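Local coordinates for aromatic-L-amino-acid decarboxylase (Catharanthus roseus, PDB 6EEW), which catalyses the pyridoxal phosphate-dependent decarboxylation of L-tryptophan to tryptamine and of 5-hydroxy-L-tryptophan to serotonin, at residues 191-199 with 245-256; 404-415 with 420-430. One frame throughout, in Å; residues are numbered along the deposited sequence.

Both contacts are built on neighbouring strands, but of two different sheets, and their centres lie about 38 Å apart. Interaction 1 pairs two parallel inner strands, 194-199 and 251-258, of the large mixed sheet in the cofactor-binding part of the fold; it is mostly buried, and its chemistry is backbone bonding, apolar packing and one tyrosine-carboxylate bond. Interaction 2 sits in the small four-stranded antiparallel sheet, where hairpin 414-416/424-429 meets the end of helix 375-409. It is only partly buried: phenylalanines pack on the inside, whereas salt bridges join the partly exposed pairs Glu405-Arg420 and Glu415-Arg428. No element is shared, and the nearest atoms of the two contacts are about 12 Å apart.

Interaction 1 of 2, residues 191-199 with 245-256; sequences IGKLVCYGS and DVAAGYVPLFLC
Tyr197 OH donates to Asp245 OD2 at 2.5 Å, meeting the anti side of the carboxylate 16° out of its plane. The same oxygen takes a salt bridge from Arg221. Beside this bond run strands 194-199 and 251-256, parallel inner neighbours in the seven-stranded mixed sheet at the centre of the pyridoxal phosphate-binding fold: Val251 N reaches Lys193 O (2.8 Å) and Tyr197 N reaches Phe254 O (2.8 Å). Between them a beta bulge shifts the register, and Val195 O receives Leu253 N at 2.9 Å and, weakly, Phe254 N. With CG anti to its carbonyl carbon (chi1 -53°), Tyr197 lays its ring alongside Pro252, whose CB lies 3.6 Å from Tyr197 CE1 at the ring edge; Val195 CG1 covers one ring face. On the other face of the sheet Leu194 CB meets Leu253 CD2 at 3.7 Å. A phenylalanine at Tyr197 would probably leave Asp245 OD2 without its hydroxyl partner, dependent on Arg221. The phenol thus ties the C-terminal end of helix 235-247, packed on its face of the sheet, to strand 194-199, next to strand 251-258 into which that helix leads: a buried polar link, shared with Arg221, amid Val195 and Pro252.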
loop_
_atom_site.group_PDB
_atom_site.type_symbol
_atom_site.label_atom_id
_atom_site.label_comp_id
_atom_site.label_asym_id
_atom_site.label_seq_id
_atom_site.Cartn_x
_atom_site.Cartn_y
_atom_site.Cartn_z
ATOM N N ILE A 191 -17.815 -18.819 -12.491
ATOM C CA ILE A 191 -17.740 -17.660 -11.600
ATOM C C ILE A 191 -19.137 -17.191 -11.208
ATOM O O ILE A 191 -19.332 -16.630 -10.121
ATOM C CB ILE A 191 -16.913 -16.520 -12.242
ATOM C CG1 ILE A 191 -16.829 -15.302 -11.317
ATOM C CG2 ILE A 191 -17.525 -16.076 -13.554
ATOM C CD1 ILE A 191 -16.113 -15.551 -10.042
ATOM N N GLY A 192 -20.124 -17.409 -12.074
ATOM C CA GLY A 192 -21.494 -17.014 -11.813
ATOM C C GLY A 192 -22.211 -17.836 -10.761
ATOM O O GLY A 192 -23.365 -17.531 -10.447
ATOM N N LYS A 193 -21.581 -18.895 -10.249
ATOM C CA LYS A 193 -22.138 -19.732 -9.191
ATOM C C LYS A 193 -21.557 -19.442 -7.814
ATOM O O LYS A 193 -22.116 -19.912 -6.817
ATOM C CB LYS A 193 -21.898 -21.212 -9.512
ATOM C CG LYS A 193 -22.571 -21.657 -10.784
ATOM C CD LYS A 193 -22.310 -23.118 -11.098
ATOM C CE LYS A 193 -23.022 -23.514 -12.381
ATOM N NZ LYS A 193 -22.851 -24.955 -12.709
ATOM N N LEU A 194 -20.454 -18.699 -7.734
ATOM C CA LEU A 194 -19.697 -18.570 -6.492
ATOM C C LEU A 194 -20.344 -17.534 -5.578
ATOM O O LEU A 194 -20.543 -16.379 -5.973
ATOM C CB LEU A 194 -18.251 -18.194 -6.805
ATOM C CG LEU A 194 -17.604 -19.066 -7.886
ATOM C CD1 LEU A 194 -16.114 -18.764 -8.015
ATOM C CD2 LEU A 194 -17.848 -20.552 -7.643
ATOM N N VAL A 195 -20.661 -17.942 -4.352
ATOM C CA VAL A 195 -21.347 -17.085 -3.392
ATOM C C VAL A 195 -20.399 -16.747 -2.254
ATOM O O VAL A 195 -19.687 -17.620 -1.740
ATOM C CB VAL A 195 -22.624 -17.751 -2.851
ATOM C CG1 VAL A 195 -23.318 -16.831 -1.841
ATOM C CG2 VAL A 195 -23.543 -18.085 -4.000
ATOM N N CYS A 196 -20.394 -15.479 -1.859
ATOM C CA CYS A 196 -19.611 -15.002 -0.733
ATOM C C CYS A 196 -20.564 -14.572 0.369
ATOM O O CYS A 196 -21.641 -14.036 0.085
ATOM C CB CYS A 196 -18.720 -13.817 -1.119
ATOM S SG CYS A 196 -17.425 -14.172 -2.322
ATOM N N TYR A 197 -20.160 -14.800 1.623
ATOM C CA TYR A 197 -20.986 -14.533 2.792
ATOM C C TYR A 197 -20.251 -13.592 3.742
ATOM O O TYR A 197 -19.042 -13.734 3.962
ATOM C CB TYR A 197 -21.351 -15.840 3.519
ATOM C CG TYR A 197 -21.979 -16.907 2.634
ATOM C CD1 TYR A 197 -21.195 -17.833 1.960
ATOM C CD2 TYR A 197 -23.355 -16.998 2.495
ATOM C CE1 TYR A 197 -21.770 -18.811 1.156
ATOM C CE2 TYR A 197 -23.943 -17.977 1.696
ATOM C CZ TYR A 197 -23.144 -18.880 1.031
ATOM O OH TYR A 197 -23.725 -19.844 0.238
ATOM N N GLY A 198 -20.969 -12.599 4.262
ATOM C CA GLY A 198 -20.418 -11.723 5.287
ATOM C C GLY A 198 -21.510 -11.197 6.195
ATOM O O GLY A 198 -22.666 -11.071 5.788
ATOM N N SER A 199 -21.137 -10.851 7.426
ATOM C CA SER A 199 -22.101 -10.253 8.341
ATOM C C SER A 199 -22.645 -8.935 7.797
ATOM O O SER A 199 -21.931 -8.159 7.159
ATOM C CB SER A 199 -21.459 -10.001 9.706
ATOM O OG SER A 199 -22.258 -9.096 10.452
ATOM N N ASP A 245 -28.413 -22.140 -0.620
ATOM C CA ASP A 245 -27.603 -21.849 -1.798
ATOM C C ASP A 245 -27.166 -23.126 -2.496
ATOM O O ASP A 245 -27.150 -23.191 -3.732
ATOM C CB ASP A 245 -26.385 -21.017 -1.412
ATOM C CG ASP A 245 -26.743 -19.588 -1.126
ATOM O OD1 ASP A 245 -27.731 -19.099 -1.721
ATOM O OD2 ASP A 245 -26.038 -18.950 -0.316
ATOM N N VAL A 246 -26.787 -24.142 -1.723
ATOM C CA VAL A 246 -26.404 -25.421 -2.310
ATOM C C VAL A 246 -27.587 -26.048 -3.031
ATOM O O VAL A 246 -27.435 -26.636 -4.108
ATOM C CB VAL A 246 -25.841 -26.362 -1.229
ATOM C CG1 VAL A 246 -25.792 -27.802 -1.743
ATOM C CG2 VAL A 246 -24.463 -25.910 -0.816
ATOM N N ALA A 247 -28.782 -25.953 -2.440
ATOM C CA ALA A 247 -29.968 -26.531 -3.072
ATOM C C ALA A 247 -30.274 -25.866 -4.407
ATOM O O ALA A 247 -30.717 -26.532 -5.354
ATOM C CB ALA A 247 -31.169 -26.409 -2.138
ATOM N N ALA A 248 -30.047 -24.556 -4.503
ATOM C CA ALA A 248 -30.301 -23.815 -5.731
ATOM C C ALA A 248 -29.164 -23.921 -6.730
ATOM O O ALA A 248 -29.206 -23.240 -7.756
ATOM C CB ALA A 248 -30.573 -22.340 -5.426
ATOM N N GLY A 249 -28.135 -24.712 -6.437
ATOM C CA GLY A 249 -27.067 -24.950 -7.381
ATOM C C GLY A 249 -25.858 -24.051 -7.267
ATOM O O GLY A 249 -24.930 -24.195 -8.077
ATOM N N TYR A 250 -25.841 -23.113 -6.319
ATOM C CA TYR A 250 -24.698 -22.227 -6.164
ATOM C C TYR A 250 -23.560 -22.944 -5.449
ATOM O O TYR A 250 -23.727 -24.016 -4.860
ATOM C CB TYR A 250 -25.095 -20.969 -5.387
ATOM C CG TYR A 250 -26.067 -20.105 -6.139
ATOM C CD1 TYR A 250 -27.425 -20.402 -6.136
ATOM C CD2 TYR A 250 -25.635 -19.014 -6.882
ATOM C CE1 TYR A 250 -28.333 -19.627 -6.842
ATOM C CE2 TYR A 250 -26.534 -18.230 -7.581
ATOM C CZ TYR A 250 -27.881 -18.543 -7.561
ATOM O OH TYR A 250 -28.780 -17.769 -8.260
ATOM N N VAL A 251 -22.386 -22.331 -5.508
ATOM C CA VAL A 251 -21.183 -22.867 -4.880
ATOM C C VAL A 251 -20.736 -21.904 -3.788
ATOM O O VAL A 251 -20.228 -20.812 -4.093
ATOM C CB VAL A 251 -20.084 -23.118 -5.922
ATOM C CG1 VAL A 251 -18.795 -23.484 -5.246
ATOM C CG2 VAL A 251 -20.521 -24.258 -6.829
ATOM N N PRO A 252 -20.939 -22.251 -2.514
ATOM C CA PRO A 252 -20.438 -21.409 -1.418
ATOM C C PRO A 252 -18.919 -21.359 -1.411
ATOM O O PRO A 252 -18.241 -22.389 -1.343
ATOM C CB PRO A 252 -20.984 -22.099 -0.160
ATOM C CG PRO A 252 -22.106 -22.995 -0.639
ATOM C CD PRO A 252 -21.681 -23.422 -2.023
ATOM N N LEU A 253 -18.383 -20.147 -1.391
ATOM C CA LEU A 253 -16.981 -19.917 -1.697
ATOM C C LEU A 253 -16.220 -19.294 -0.544
ATOM O O LEU A 253 -15.136 -19.774 -0.180
ATOM C CB LEU A 253 -16.897 -18.993 -2.914
ATOM C CG LEU A 253 -15.524 -18.608 -3.446
ATOM C CD1 LEU A 253 -14.891 -19.735 -4.253
ATOM C CD2 LEU A 253 -15.649 -17.329 -4.257
ATOM N N PHE A 254 -16.767 -18.249 0.060
ATOM C CA PHE A 254 -15.957 -17.425 0.940
ATOM C C PHE A 254 -16.844 -16.916 2.051
ATOM O O PHE A 254 -17.980 -16.494 1.807
ATOM C CB PHE A 254 -15.338 -16.239 0.202
ATOM C CG PHE A 254 -14.355 -15.444 1.025
ATOM C CD1 PHE A 254 -14.749 -14.322 1.724
ATOM C CD2 PHE A 254 -13.026 -15.813 1.065
ATOM C CE1 PHE A 254 -13.824 -13.587 2.466
ATOM C CE2 PHE A 254 -12.090 -15.076 1.801
ATOM C CZ PHE A 254 -12.494 -13.966 2.499
ATOM N N LEU A 255 -16.305 -16.952 3.263
ATOM C CA LEU A 255 -16.984 -16.468 4.448
ATOM C C LEU A 255 -16.003 -15.556 5.143
ATOM O O LEU A 255 -14.866 -15.962 5.423
ATOM C CB LEU A 255 -17.406 -17.614 5.375
ATOM C CG LEU A 255 -17.787 -17.106 6.761
ATOM C CD1 LEU A 255 -19.061 -16.253 6.648
ATOM C CD2 LEU A 255 -17.948 -18.271 7.772
ATOM N N CYS A 256 -16.427 -14.322 5.375
ATOM C CA CYS A 256 -15.643 -13.348 6.115
ATOM C C CYS A 256 -16.248 -13.278 7.502
ATOM O O CYS A 256 -17.316 -12.690 7.688
ATOM C CB CYS A 256 -15.678 -11.991 5.422
ATOM S SG CYS A 256 -14.666 -10.739 6.213
#

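Interaction 2 of 2, residues 404-415 with 420-430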
loop_
_atom_site.group_PDB
_atom_site.type_symbol
_atom_site.label_atom_id
_atom_site.label_comp_id
_atom_site.label_asym_id
_atom_site.label_seq_id
_atom_site.Cartn_x
_atom_site.Cartn_y
_atom_site.Cartn_z
ATOM N N PHE A 404 -15.005 3.619 31.940
ATOM C CA PHE A 404 -15.975 4.539 31.342
ATOM C C PHE A 404 -17.370 3.924 31.281
ATOM O O PHE A 404 -18.375 4.609 31.523
ATOM C CB PHE A 404 -15.546 4.967 29.939
ATOM C CG PHE A 404 -16.547 5.869 29.276
ATOM C CD1 PHE A 404 -16.490 7.240 29.468
ATOM C CD2 PHE A 404 -17.583 5.342 28.508
ATOM C CE1 PHE A 404 -17.425 8.072 28.891
ATOM C CE2 PHE A 404 -18.523 6.169 27.927
ATOM C CZ PHE A 404 -18.443 7.539 28.112
ATOM N N GLU A 405 -17.452 2.636 30.941
ATOM C CA GLU A 405 -18.744 1.959 30.929
ATOM C C GLU A 405 -19.383 1.993 32.309
ATOM O O GLU A 405 -20.582 2.265 32.447
ATOM C CB GLU A 405 -18.572 0.509 30.480
ATOM C CG GLU A 405 -19.837 -0.315 30.623
ATOM C CD GLU A 405 -19.585 -1.797 30.458
ATOM O OE1 GLU A 405 -18.401 -2.203 30.419
ATOM O OE2 GLU A 405 -20.571 -2.557 30.368
ATOM N N GLU A 406 -18.584 1.734 33.346
ATOM C CA GLU A 406 -19.103 1.751 34.711
ATOM C C GLU A 406 -19.649 3.126 35.063
ATOM O O GLU A 406 -20.741 3.242 35.631
ATOM C CB GLU A 406 -17.991 1.343 35.671
ATOM C CG GLU A 406 -17.450 -0.045 35.391
ATOM C CD GLU A 406 -16.235 -0.377 36.233
ATOM O OE1 GLU A 406 -15.977 0.341 37.221
ATOM O OE2 GLU A 406 -15.532 -1.357 35.903
ATOM N N TRP A 407 -18.923 4.183 34.690
ATOM C CA TRP A 407 -19.441 5.537 34.879
ATOM C C TRP A 407 -20.794 5.707 34.192
ATOM O O TRP A 407 -21.752 6.207 34.794
ATOM C CB TRP A 407 -18.447 6.568 34.333
ATOM C CG TRP A 407 -17.151 6.613 35.060
ATOM C CD1 TRP A 407 -16.914 6.217 36.340
ATOM C CD2 TRP A 407 -15.901 7.067 34.539
ATOM N NE1 TRP A 407 -15.590 6.406 36.655
ATOM C CE2 TRP A 407 -14.946 6.920 35.563
ATOM C CE3 TRP A 407 -15.492 7.582 33.302
ATOM C CZ2 TRP A 407 -13.609 7.274 35.396
ATOM C CZ3 TRP A 407 -14.165 7.932 33.135
ATOM C CH2 TRP A 407 -13.236 7.775 34.175
ATOM N N VAL A 408 -20.894 5.285 32.928
ATOM C CA VAL A 408 -22.145 5.465 32.192
ATOM C C VAL A 408 -23.295 4.735 32.873
ATOM O O VAL A 408 -24.404 5.275 32.998
ATOM C CB VAL A 408 -21.984 5.008 30.730
ATOM C CG1 VAL A 408 -23.343 4.960 30.049
ATOM C CG2 VAL A 408 -21.048 5.946 29.978
ATOM N N ARG A 409 -23.057 3.499 33.334
ATOM C CA ARG A 409 -24.126 2.749 33.995
ATOM C C ARG A 409 -24.583 3.424 35.278
ATOM O O ARG A 409 -25.724 3.218 35.707
ATOM C CB ARG A 409 -23.697 1.312 34.286
ATOM C CG ARG A 409 -23.474 0.469 33.041
ATOM C CD ARG A 409 -23.182 -0.979 33.413
ATOM N NE ARG A 409 -22.854 -1.799 32.253
ATOM C CZ ARG A 409 -23.759 -2.340 31.443
ATOM N NH1 ARG A 409 -25.053 -2.147 31.675
ATOM N NH2 ARG A 409 -23.373 -3.073 30.404
ATOM N N SER A 410 -23.717 4.216 35.917
ATOM C CA SER A 410 -24.128 4.913 37.133
ATOM C C SER A 410 -25.117 6.032 36.851
ATOM O O SER A 410 -25.705 6.566 37.797
ATOM C CB SER A 410 -22.916 5.489 37.865
ATOM O OG SER A 410 -22.001 4.468 38.211
ATOM N N ASP A 411 -25.328 6.388 35.585
ATOM C CA ASP A 411 -26.243 7.461 35.216
ATOM C C ASP A 411 -27.460 6.844 34.542
ATOM O O ASP A 411 -27.360 6.293 33.438
ATOM C CB ASP A 411 -25.575 8.485 34.304
ATOM C CG ASP A 411 -26.426 9.730 34.115
ATOM O OD1 ASP A 411 -27.665 9.591 34.045
ATOM O OD2 ASP A 411 -25.858 10.844 34.042
ATOM N N SER A 412 -28.608 6.940 35.215
ATOM C CA SER A 412 -29.837 6.304 34.765
ATOM C C SER A 412 -30.422 6.971 33.530
ATOM O O SER A 412 -31.386 6.441 32.964
ATOM C CB SER A 412 -30.859 6.292 35.903
ATOM O OG SER A 412 -31.052 7.596 36.411
ATOM N N ARG A 413 -29.903 8.136 33.133
ATOM C CA ARG A 413 -30.356 8.765 31.901
ATOM C C ARG A 413 -29.768 8.075 30.678
ATOM O O ARG A 413 -30.382 8.085 29.607
ATOM C CB ARG A 413 -29.969 10.243 31.888
ATOM C CG ARG A 413 -30.552 11.047 33.034
ATOM C CD ARG A 413 -29.967 12.454 33.073
ATOM N NE ARG A 413 -28.505 12.454 33.128
ATOM C CZ ARG A 413 -27.764 13.552 33.253
ATOM N NH1 ARG A 413 -28.344 14.742 33.341
ATOM N NH2 ARG A 413 -26.442 13.461 33.294
ATOM N N PHE A 414 -28.614 7.442 30.836
ATOM C CA PHE A 414 -27.898 6.773 29.765
ATOM C C PHE A 414 -28.090 5.264 29.861
ATOM O O PHE A 414 -28.512 4.729 30.888
ATOM C CB PHE A 414 -26.410 7.116 29.832
ATOM C CG PHE A 414 -26.109 8.569 29.589
ATOM C CD1 PHE A 414 -26.175 9.487 30.622
ATOM C CD2 PHE A 414 -25.703 9.006 28.339
ATOM C CE1 PHE A 414 -25.882 10.819 30.405
ATOM C CE2 PHE A 414 -25.403 10.337 28.117
ATOM C CZ PHE A 414 -25.493 11.244 29.148
ATOM N N GLU A 415 -27.761 4.583 28.770
ATOM C CA GLU A 415 -27.837 3.134 28.722
ATOM C C GLU A 415 -26.716 2.632 27.836
ATOM O O GLU A 415 -26.371 3.272 26.837
ATOM C CB GLU A 415 -29.201 2.671 28.193
ATOM C CG GLU A 415 -29.345 2.672 26.675
ATOM C CD GLU A 415 -30.671 2.076 26.220
ATOM O OE1 GLU A 415 -31.594 1.948 27.056
ATOM O OE2 GLU A 415 -30.794 1.726 25.032
ATOM N N ARG A 420 -19.752 -4.217 26.027
ATOM C CA ARG A 420 -18.399 -3.769 25.720
ATOM C C ARG A 420 -17.481 -4.984 25.695
ATOM O O ARG A 420 -17.201 -5.567 26.744
ATOM C CB ARG A 420 -17.930 -2.743 26.751
ATOM C CG ARG A 420 -16.468 -2.328 26.588
ATOM C CD ARG A 420 -15.831 -1.880 27.900
ATOM N NE ARG A 420 -15.877 -2.933 28.905
ATOM C CZ ARG A 420 -15.066 -3.985 28.932
ATOM N NH1 ARG A 420 -14.137 -4.146 28.001
ATOM N NH2 ARG A 420 -15.198 -4.892 29.881
ATOM N N ASN A 421 -17.016 -5.371 24.499
ATOM C CA ASN A 421 -16.133 -6.524 24.356
ATOM C C ASN A 421 -14.661 -6.168 24.478
ATOM O O ASN A 421 -13.860 -7.003 24.904
ATOM C CB ASN A 421 -16.331 -7.178 22.987
ATOM C CG ASN A 421 -17.743 -7.670 22.764
ATOM O OD1 ASN A 421 -18.331 -8.323 23.627
ATOM N ND2 ASN A 421 -18.297 -7.351 21.596
ATOM N N PHE A 422 -14.280 -4.963 24.079
ATOM C CA PHE A 422 -12.881 -4.567 24.068
ATOM C C PHE A 422 -12.749 -3.142 24.591
ATOM O O PHE A 422 -13.058 -2.867 25.753
ATOM C CB PHE A 422 -12.313 -4.705 22.648
ATOM C CG PHE A 422 -12.512 -6.076 22.045
ATOM C CD1 PHE A 422 -11.632 -7.110 22.331
ATOM C CD2 PHE A 422 -13.592 -6.338 21.223
ATOM C CE1 PHE A 422 -11.811 -8.376 21.783
ATOM C CE2 PHE A 422 -13.775 -7.597 20.669
ATOM C CZ PHE A 422 -12.874 -8.619 20.955
ATOM N N SER A 423 -12.282 -2.225 23.742
ATOM C CA SER A 423 -12.016 -0.854 24.155
ATOM C C SER A 423 -13.093 0.129 23.697
ATOM O O SER A 423 -12.983 1.329 23.980
ATOM C CB SER A 423 -10.645 -0.408 23.644
ATOM O OG SER A 423 -10.485 0.973 23.864
ATOM N N LEU A 424 -14.102 -0.336 22.969
ATOM C CA LEU A 424 -15.116 0.542 22.395
ATOM C C LEU A 424 -16.384 0.428 23.220
ATOM O O LEU A 424 -16.869 -0.684 23.449
ATOM C CB LEU A 424 -15.407 0.181 20.934
ATOM C CG LEU A 424 -16.768 0.651 20.422
ATOM C CD1 LEU A 424 -16.834 2.171 20.351
ATOM C CD2 LEU A 424 -17.088 0.022 19.075
ATOM N N VAL A 425 -16.928 1.573 23.636
ATOM C CA VAL A 425 -18.141 1.633 24.454
ATOM C C VAL A 425 -19.249 2.277 23.627
ATOM O O VAL A 425 -19.121 3.429 23.199
ATOM C CB VAL A 425 -17.900 2.421 25.755
ATOM C CG1 VAL A 425 -19.147 2.432 26.645
ATOM C CG2 VAL A 425 -16.707 1.884 26.489
ATOM N N CYS A 426 -20.342 1.549 23.420
ATOM C CA CYS A 426 -21.501 2.050 22.694
ATOM C C CYS A 426 -22.598 2.410 23.686
ATOM O O CYS A 426 -23.040 1.555 24.460
ATOM C CB CYS A 426 -22.000 1.012 21.691
ATOM S SG CYS A 426 -20.778 0.553 20.423
ATOM N N PHE A 427 -23.037 3.669 23.670
ATOM C CA PHE A 427 -23.977 4.137 24.684
ATOM C C PHE A 427 -24.946 5.146 24.077
ATOM O O PHE A 427 -24.790 5.588 22.936
ATOM C CB PHE A 427 -23.247 4.742 25.883
ATOM C CG PHE A 427 -22.466 5.986 25.563
ATOM C CD1 PHE A 427 -21.286 5.915 24.842
ATOM C CD2 PHE A 427 -22.916 7.229 25.986
ATOM C CE1 PHE A 427 -20.568 7.059 24.552
ATOM C CE2 PHE A 427 -22.204 8.378 25.700
ATOM C CZ PHE A 427 -21.029 8.296 24.979
ATOM N N ARG A 428 -25.968 5.503 24.852
ATOM C CA ARG A 428 -26.935 6.487 24.370
ATOM C C ARG A 428 -27.718 7.042 25.552
ATOM O O ARG A 428 -27.685 6.498 26.655
ATOM C CB ARG A 428 -27.873 5.852 23.332
ATOM C CG ARG A 428 -28.995 5.025 23.956
ATOM C CD ARG A 428 -29.668 4.075 22.961
ATOM N NE ARG A 428 -30.861 4.595 22.301
ATOM C CZ ARG A 428 -32.065 4.037 22.400
ATOM N NH1 ARG A 428 -32.238 2.955 23.150
ATOM N NH2 ARG A 428 -33.100 4.561 21.759
ATOM N N LEU A 429 -28.409 8.149 25.313
ATOM C CA LEU A 429 -29.396 8.644 26.261
ATOM C C LEU A 429 -30.683 7.845 26.108
ATOM O O LEU A 429 -31.156 7.634 24.987
ATOM C CB LEU A 429 -29.663 10.130 26.034
ATOM C CG LEU A 429 -28.680 11.115 26.663
ATOM C CD1 LEU A 429 -28.868 12.502 26.065
ATOM C CD2 LEU A 429 -28.862 11.160 28.181
ATOM N N LYS A 430 -31.245 7.390 27.228
ATOM C CA LYS A 430 -32.480 6.631 27.145
ATOM C C LYS A 430 -33.580 7.482 26.511
ATOM O O LYS A 430 -33.601 8.707 26.663
ATOM C CB LYS A 430 -32.932 6.158 28.525
ATOM C CG LYS A 430 -32.116 5.024 29.117
ATOM C CD LYS A 430 -32.727 4.595 30.446
ATOM C CE LYS A 430 -32.041 3.371 31.019
ATOM N NZ LYS A 430 -32.557 3.059 32.375
#
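Glu405 OE2 takes both NE and NH2 of Arg409, side-on and one helical turn on, while Glu405 OE1 reaches across the contact to Arg420 NE at 3.0 Å, met nearly along its C-O axis and in the guanidinium plane. The carboxylate thus bridges two arginines, which is likely to favour its ionised form. The Arg420 chain bends at chi3 (59°); with NE on Glu405 and NH1 on Phe422 O (2.8 Å), both partners in its plane, the rotation of the guanidinium is fixed. At the far end a type I turn, Asp411 to Phe414, leads from helix 375-409 into strand 414-416, an edge strand of a four-stranded antiparallel sheet, where it forms a beta hairpin with strand 424-429. Arg413 O takes Lys430 N at 2.6 Å, and Glu415 and Arg428 exchange backbone bonds as a hydrogen-bonded pair. Their side chains run alongside each other, Arg428 NH1 coming to Glu415 OE2 (2.7 Å) from above the carboxylate plane, with the two flat groups turned 66° apart. Leu429 CD2 sits over the centre of the Phe414 ring, 3.5 Å from the centroid, a CH-pi contact. Phe427 holds CG between its backbone N and carbonyl carbon (chi1 64°), turning its ring towards the helix; there the edge of Phe404 meets its face in a T-shaped pair, centroids 5.5 Å apart. Val425 CG1 fits against the edge of the Phe404 ring, 3.8 Å from CD2, and Leu470 of strand 465-471 also touches Phe404.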